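Local coordinates for Lmo0181 protein (Listeria monocytogenes serovar 1/2a, PDB 5F7V) that binds the cyclic glucan cycloalternan as the substrate-binding lipoprotein of an ABC system, probably delivering it for transport across the membrane, at residues Y183-F194 / V353-I364. Numbering follows the deposited sequence. Where two conformers were deposited one is given.
Sequences YKVAAQNGGSIF and VLPPVVKDWNKI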
loop_
_atom_site.group_PDB
_atom_site.type_symbol
_atom_site.label_atom_id
_atom_site.label_comp_id
_atom_site.label_asym_id
_atom_site.label_seq_id
_atom_site.Cartn_x
_atom_site.Cartn_y
_atom_site.Cartn_z
ATOM N N TYR A 183 -9.800 0.394 7.110
ATOM C CA TYR A 183 -10.582 1.531 6.585
ATOM C C TYR A 183 -11.255 1.112 5.280
ATOM O O TYR A 183 -12.328 1.596 4.941
ATOM C CB TYR A 183 -9.801 2.834 6.455
ATOM C CG TYR A 183 -8.683 2.917 5.440
ATOM C CD1 TYR A 183 -8.936 3.200 4.119
ATOM C CD2 TYR A 183 -7.358 2.732 5.797
ATOM C CE1 TYR A 183 -7.919 3.341 3.194
ATOM C CE2 TYR A 183 -6.327 2.867 4.899
ATOM C CZ TYR A 183 -6.628 3.149 3.600
ATOM O OH TYR A 183 -5.600 3.312 2.707
ATOM N N LYS A 184 -10.613 0.230 4.513
ATOM C CA LYS A 184 -11.236 -0.348 3.312
ATOM C C LYS A 184 -12.375 -1.306 3.634
ATOM O O LYS A 184 -13.447 -1.202 3.059
ATOM C CB LYS A 184 -10.157 -1.033 2.508
ATOM C CG LYS A 184 -10.682 -1.797 1.314
ATOM C CD LYS A 184 -9.645 -2.649 0.611
ATOM C CE LYS A 184 -9.084 -3.779 1.473
ATOM N NZ LYS A 184 -7.944 -4.440 0.785
ATOM N N VAL A 185 -12.131 -2.275 4.502
ATOM C CA VAL A 185 -13.157 -3.281 4.816
ATOM C C VAL A 185 -14.368 -2.641 5.492
ATOM O O VAL A 185 -15.508 -3.011 5.204
ATOM C CB VAL A 185 -12.545 -4.455 5.628
ATOM C CG1 VAL A 185 -13.613 -5.462 5.961
ATOM C CG2 VAL A 185 -11.473 -5.124 4.777
ATOM N N ALA A 186 -14.126 -1.645 6.344
ATOM C CA ALA A 186 -15.260 -0.851 6.889
ATOM C C ALA A 186 -16.075 -0.199 5.785
ATOM O O ALA A 186 -17.308 -0.285 5.783
ATOM C CB ALA A 186 -14.732 0.200 7.846
ATOM N N ALA A 187 -15.376 0.379 4.806
ATOM C CA ALA A 187 -16.091 1.002 3.683
ATOM C C ALA A 187 -16.864 0.012 2.854
ATOM O O ALA A 187 -17.899 0.363 2.287
ATOM C CB ALA A 187 -15.089 1.754 2.817
ATOM N N GLN A 188 -16.423 -1.238 2.792
ATOM C CA GLN A 188 -17.216 -2.275 2.130
ATOM C C GLN A 188 -18.556 -2.599 2.794
ATOM O O GLN A 188 -19.391 -3.281 2.211
ATOM C CB GLN A 188 -16.375 -3.560 2.048
ATOM C CG GLN A 188 -15.174 -3.471 1.106
ATOM C CD GLN A 188 -14.203 -4.613 1.254
ATOM O OE1 GLN A 188 -14.380 -5.545 2.043
ATOM N NE2 GLN A 188 -13.130 -4.494 0.497
ATOM N N ASN A 189 -18.749 -2.107 4.010
ATOM C CA ASN A 189 -19.984 -2.217 4.767
ATOM C C ASN A 189 -20.593 -0.852 5.076
ATOM O O ASN A 189 -21.461 -0.746 5.924
ATOM C CB ASN A 189 -19.753 -3.012 6.056
ATOM C CG ASN A 189 -20.911 -3.905 6.424
ATOM O OD1 ASN A 189 -21.607 -4.416 5.558
ATOM N ND2 ASN A 189 -21.121 -4.131 7.703
ATOM N N GLY A 190 -20.178 0.181 4.350
ATOM C CA GLY A 190 -20.771 1.518 4.482
ATOM C C GLY A 190 -20.254 2.304 5.655
ATOM O O GLY A 190 -20.797 3.381 5.941
ATOM N N GLY A 191 -19.177 1.834 6.255
ATOM C CA GLY A 191 -18.556 2.480 7.427
ATOM C C GLY A 191 -17.390 3.374 7.072
ATOM O O GLY A 191 -16.963 3.459 5.940
ATOM N N SER A 192 -16.837 4.019 8.086
ATOM C CA SER A 192 -15.673 4.855 7.881
ATOM C C SER A 192 -14.961 5.024 9.197
ATOM O O SER A 192 -15.471 4.646 10.256
ATOM C CB SER A 192 -16.089 6.216 7.327
ATOM O OG SER A 192 -16.944 6.841 8.240
ATOM N N ILE A 193 -13.781 5.623 9.105
ATOM C CA ILE A 193 -12.946 5.852 10.277
ATOM C C ILE A 193 -13.214 7.252 10.783
ATOM O O ILE A 193 -13.471 7.396 11.992
ATOM C CB ILE A 193 -11.435 5.718 9.961
ATOM C CG1 ILE A 193 -11.161 4.386 9.249
ATOM C CG2 ILE A 193 -10.605 5.943 11.217
ATOM C CD1 ILE A 193 -11.547 3.157 10.012
ATOM N N PHE A 194 -13.232 8.280 9.949
ATOM C CA PHE A 194 -13.468 9.656 10.385
ATOM C C PHE A 194 -14.656 10.251 9.666
ATOM O O PHE A 194 -15.114 9.775 8.629
ATOM C CB PHE A 194 -12.267 10.551 10.095
ATOM C CG PHE A 194 -11.027 10.131 10.812
ATOM C CD1 PHE A 194 -10.830 10.483 12.150
ATOM C CD2 PHE A 194 -10.021 9.454 10.126
ATOM C CE1 PHE A 194 -9.671 10.109 12.797
ATOM C CE2 PHE A 194 -8.879 9.087 10.779
ATOM C CZ PHE A 194 -8.686 9.408 12.099
ATOM N N VAL A 353 -10.959 3.902 -2.218
ATOM C CA VAL A 353 -11.106 4.749 -1.047
ATOM C C VAL A 353 -9.719 5.222 -0.627
ATOM O O VAL A 353 -8.810 4.435 -0.395
ATOM C CB VAL A 353 -11.899 4.080 0.087
ATOM C CG1 VAL A 353 -13.348 3.982 -0.353
ATOM C CG2 VAL A 353 -11.250 2.772 0.564
ATOM N N LEU A 354 -9.555 6.534 -0.562
ATOM C CA LEU A 354 -8.265 7.140 -0.252
ATOM C C LEU A 354 -7.926 6.904 1.215
ATOM O O LEU A 354 -8.829 6.823 2.054
ATOM C CB LEU A 354 -8.307 8.623 -0.585
ATOM C CG LEU A 354 -8.640 8.942 -2.040
ATOM C CD1 LEU A 354 -8.738 10.444 -2.194
ATOM C CD2 LEU A 354 -7.568 8.394 -2.967
ATOM N N PRO A 355 -6.632 6.806 1.558
ATOM C CA PRO A 355 -6.271 6.775 2.977
ATOM C C PRO A 355 -6.740 8.020 3.735
ATOM O O PRO A 355 -6.693 9.104 3.147
ATOM C CB PRO A 355 -4.753 6.783 2.952
ATOM C CG PRO A 355 -4.364 6.442 1.563
ATOM C CD PRO A 355 -5.453 6.989 0.691
ATOM N N PRO A 356 -7.206 7.856 4.976
ATOM C CA PRO A 356 -7.400 9.055 5.780
ATOM C C PRO A 356 -6.084 9.842 5.853
ATOM O O PRO A 356 -5.015 9.247 5.991
ATOM C CB PRO A 356 -7.825 8.489 7.125
ATOM C CG PRO A 356 -8.330 7.169 6.847
ATOM C CD PRO A 356 -7.459 6.637 5.758
ATOM N N VAL A 357 -6.175 11.160 5.811
ATOM C CA VAL A 357 -5.000 12.047 5.828
ATOM C C VAL A 357 -4.944 12.775 7.172
ATOM O O VAL A 357 -5.626 13.776 7.355
ATOM C CB VAL A 357 -5.023 13.005 4.617
ATOM C CG1 VAL A 357 -3.868 13.990 4.634
ATOM C CG2 VAL A 357 -4.988 12.166 3.324
ATOM N N VAL A 358 -4.167 12.211 8.085
ATOM C CA VAL A 358 -4.052 12.737 9.450
ATOM C C VAL A 358 -2.611 12.597 9.886
ATOM O O VAL A 358 -1.944 11.601 9.589
ATOM C CB VAL A 358 -5.018 12.025 10.407
ATOM C CG1 VAL A 358 -6.462 12.278 9.993
ATOM C CG2 VAL A 358 -4.776 10.531 10.498
ATOM N N LYS A 359 -2.101 13.570 10.626
ATOM C CA LYS A 359 -0.708 13.538 11.068
ATOM C C LYS A 359 -0.364 12.380 12.003
ATOM O O LYS A 359 0.801 12.008 12.033
ATOM C CB LYS A 359 -0.299 14.867 11.698
ATOM C CG LYS A 359 -0.894 15.138 13.060
ATOM C CD LYS A 359 -0.216 16.340 13.703
ATOM C CE LYS A 359 -0.808 16.549 15.085
ATOM N NZ LYS A 359 -0.363 17.857 15.610
ATOM N N ASP A 360 -1.342 11.805 12.699
ATOM C CA ASP A 360 -1.082 10.769 13.690
ATOM C C ASP A 360 -1.405 9.387 13.141
ATOM O O ASP A 360 -1.550 8.486 13.937
ATOM C CB ASP A 360 -1.907 11.028 14.950
ATOM C CG ASP A 360 -1.538 12.309 15.652
ATOM O OD1 ASP A 360 -0.321 12.493 15.897
ATOM O OD2 ASP A 360 -2.473 13.113 15.930
ATOM N N TRP A 361 -1.458 9.197 11.829
ATOM C CA TRP A 361 -1.907 7.923 11.288
ATOM C C TRP A 361 -1.106 6.731 11.774
ATOM O O TRP A 361 -1.693 5.734 12.206
ATOM C CB TRP A 361 -1.852 7.943 9.766
ATOM C CG TRP A 361 -2.381 6.679 9.143
ATOM C CD1 TRP A 361 -1.684 5.726 8.480
ATOM C CD2 TRP A 361 -3.736 6.251 9.149
ATOM N NE1 TRP A 361 -2.534 4.744 8.059
ATOM C CE2 TRP A 361 -3.817 5.036 8.435
ATOM C CE3 TRP A 361 -4.914 6.768 9.683
ATOM C CZ2 TRP A 361 -5.007 4.354 8.240
ATOM C CZ3 TRP A 361 -6.097 6.074 9.517
ATOM C CH2 TRP A 361 -6.146 4.874 8.768
ATOM N N ASN A 362 0.220 6.790 11.704
ATOM C CA ASN A 362 1.003 5.631 12.103
ATOM C C ASN A 362 0.862 5.321 13.596
ATOM O O ASN A 362 0.786 4.139 13.969
ATOM C CB ASN A 362 2.451 5.764 11.620
ATOM C CG ASN A 362 2.611 5.615 10.095
ATOM O OD1 ASN A 362 1.778 5.038 9.372
ATOM N ND2 ASN A 362 3.719 6.163 9.577
ATOM N N LYS A 363 0.750 6.350 14.422
ATOM C CA LYS A 363 0.585 6.185 15.854
ATOM C C LYS A 363 -0.773 5.556 16.183
ATOM O O LYS A 363 -0.867 4.587 16.959
ATOM C CB LYS A 363 0.727 7.557 16.504
ATOM C CG LYS A 363 0.669 7.430 17.991
ATOM C CD LYS A 363 0.300 8.704 18.704
ATOM C CE LYS A 363 1.139 9.884 18.314
ATOM N NZ LYS A 363 1.486 10.538 19.606
ATOM N N ILE A 364 -1.845 6.079 15.593
ATOM C CA ILE A 364 -3.162 5.500 15.838
ATOM C C ILE A 364 -3.226 4.091 15.247
ATOM O O ILE A 364 -3.863 3.223 15.837
ATOM C CB ILE A 364 -4.368 6.382 15.451
ATOM C CG1 ILE A 364 -4.554 6.561 13.942
ATOM C CG2 ILE A 364 -4.282 7.702 16.191
ATOM C CD1 ILE A 364 -5.806 7.323 13.558
HETATM O O HOH W 1 -6.356 3.650 0.168
#
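Pro356 lays its CD over the centre of the Tyr183 ring, a CH-pi contact 3.8 Å from the centroid and 7° off the ring normal. Pro355 lies alongside the same tyrosine, and its CG is 3.6 Å from Tyr183 OH. The side chains of Trp361 and Tyr183 cross at about a right angle, with ring planes at 72°, and Trp361 CZ2 is 3.8 Å from Tyr183 CD2. Val353 O sits at the phenol edge, near its plane. One water ties this carbonyl to the hydroxyl: it accepts from Tyr183 OH at 2.7 Å and donates to Val353 O at 2.6 Å. The hydroxyl therefore points its hydrogen at the water.

Phe194 extends the same apolar patch. Its CG stands beside the backbone N (chi1 -62°), sending the ring toward Pro356, Val358 and Ile364. Val358 CG1 lies over one face, toward the CE2-CZ rim, and Ile193 CG2 over the other. Ile364 CD1 meets Phe194 CZ at the rim, 3.8 Å away, with Pro356 CB and Trp361 CZ3 also at the edge. Pro356 and Trp361 thus meet both aromatic rings.

In this periplasmic-binding-protein-type fold, the contact joins helix 179-187 and the turn after it to the connection between strand 352-353 and helix 361-376. A Schellman motif ends the first helix: Gly191 N bonds to Ala186 O and Gly190 N to Ala187 O.

Further out, Ile393 and Met397 of helix 382-397 also pack on Phe194. Lys184 touches Val353 through its base, while its NZ forms salt bridges with Glu181 and Glu270. Its side chain is about 6 Å from a bound glucose unit.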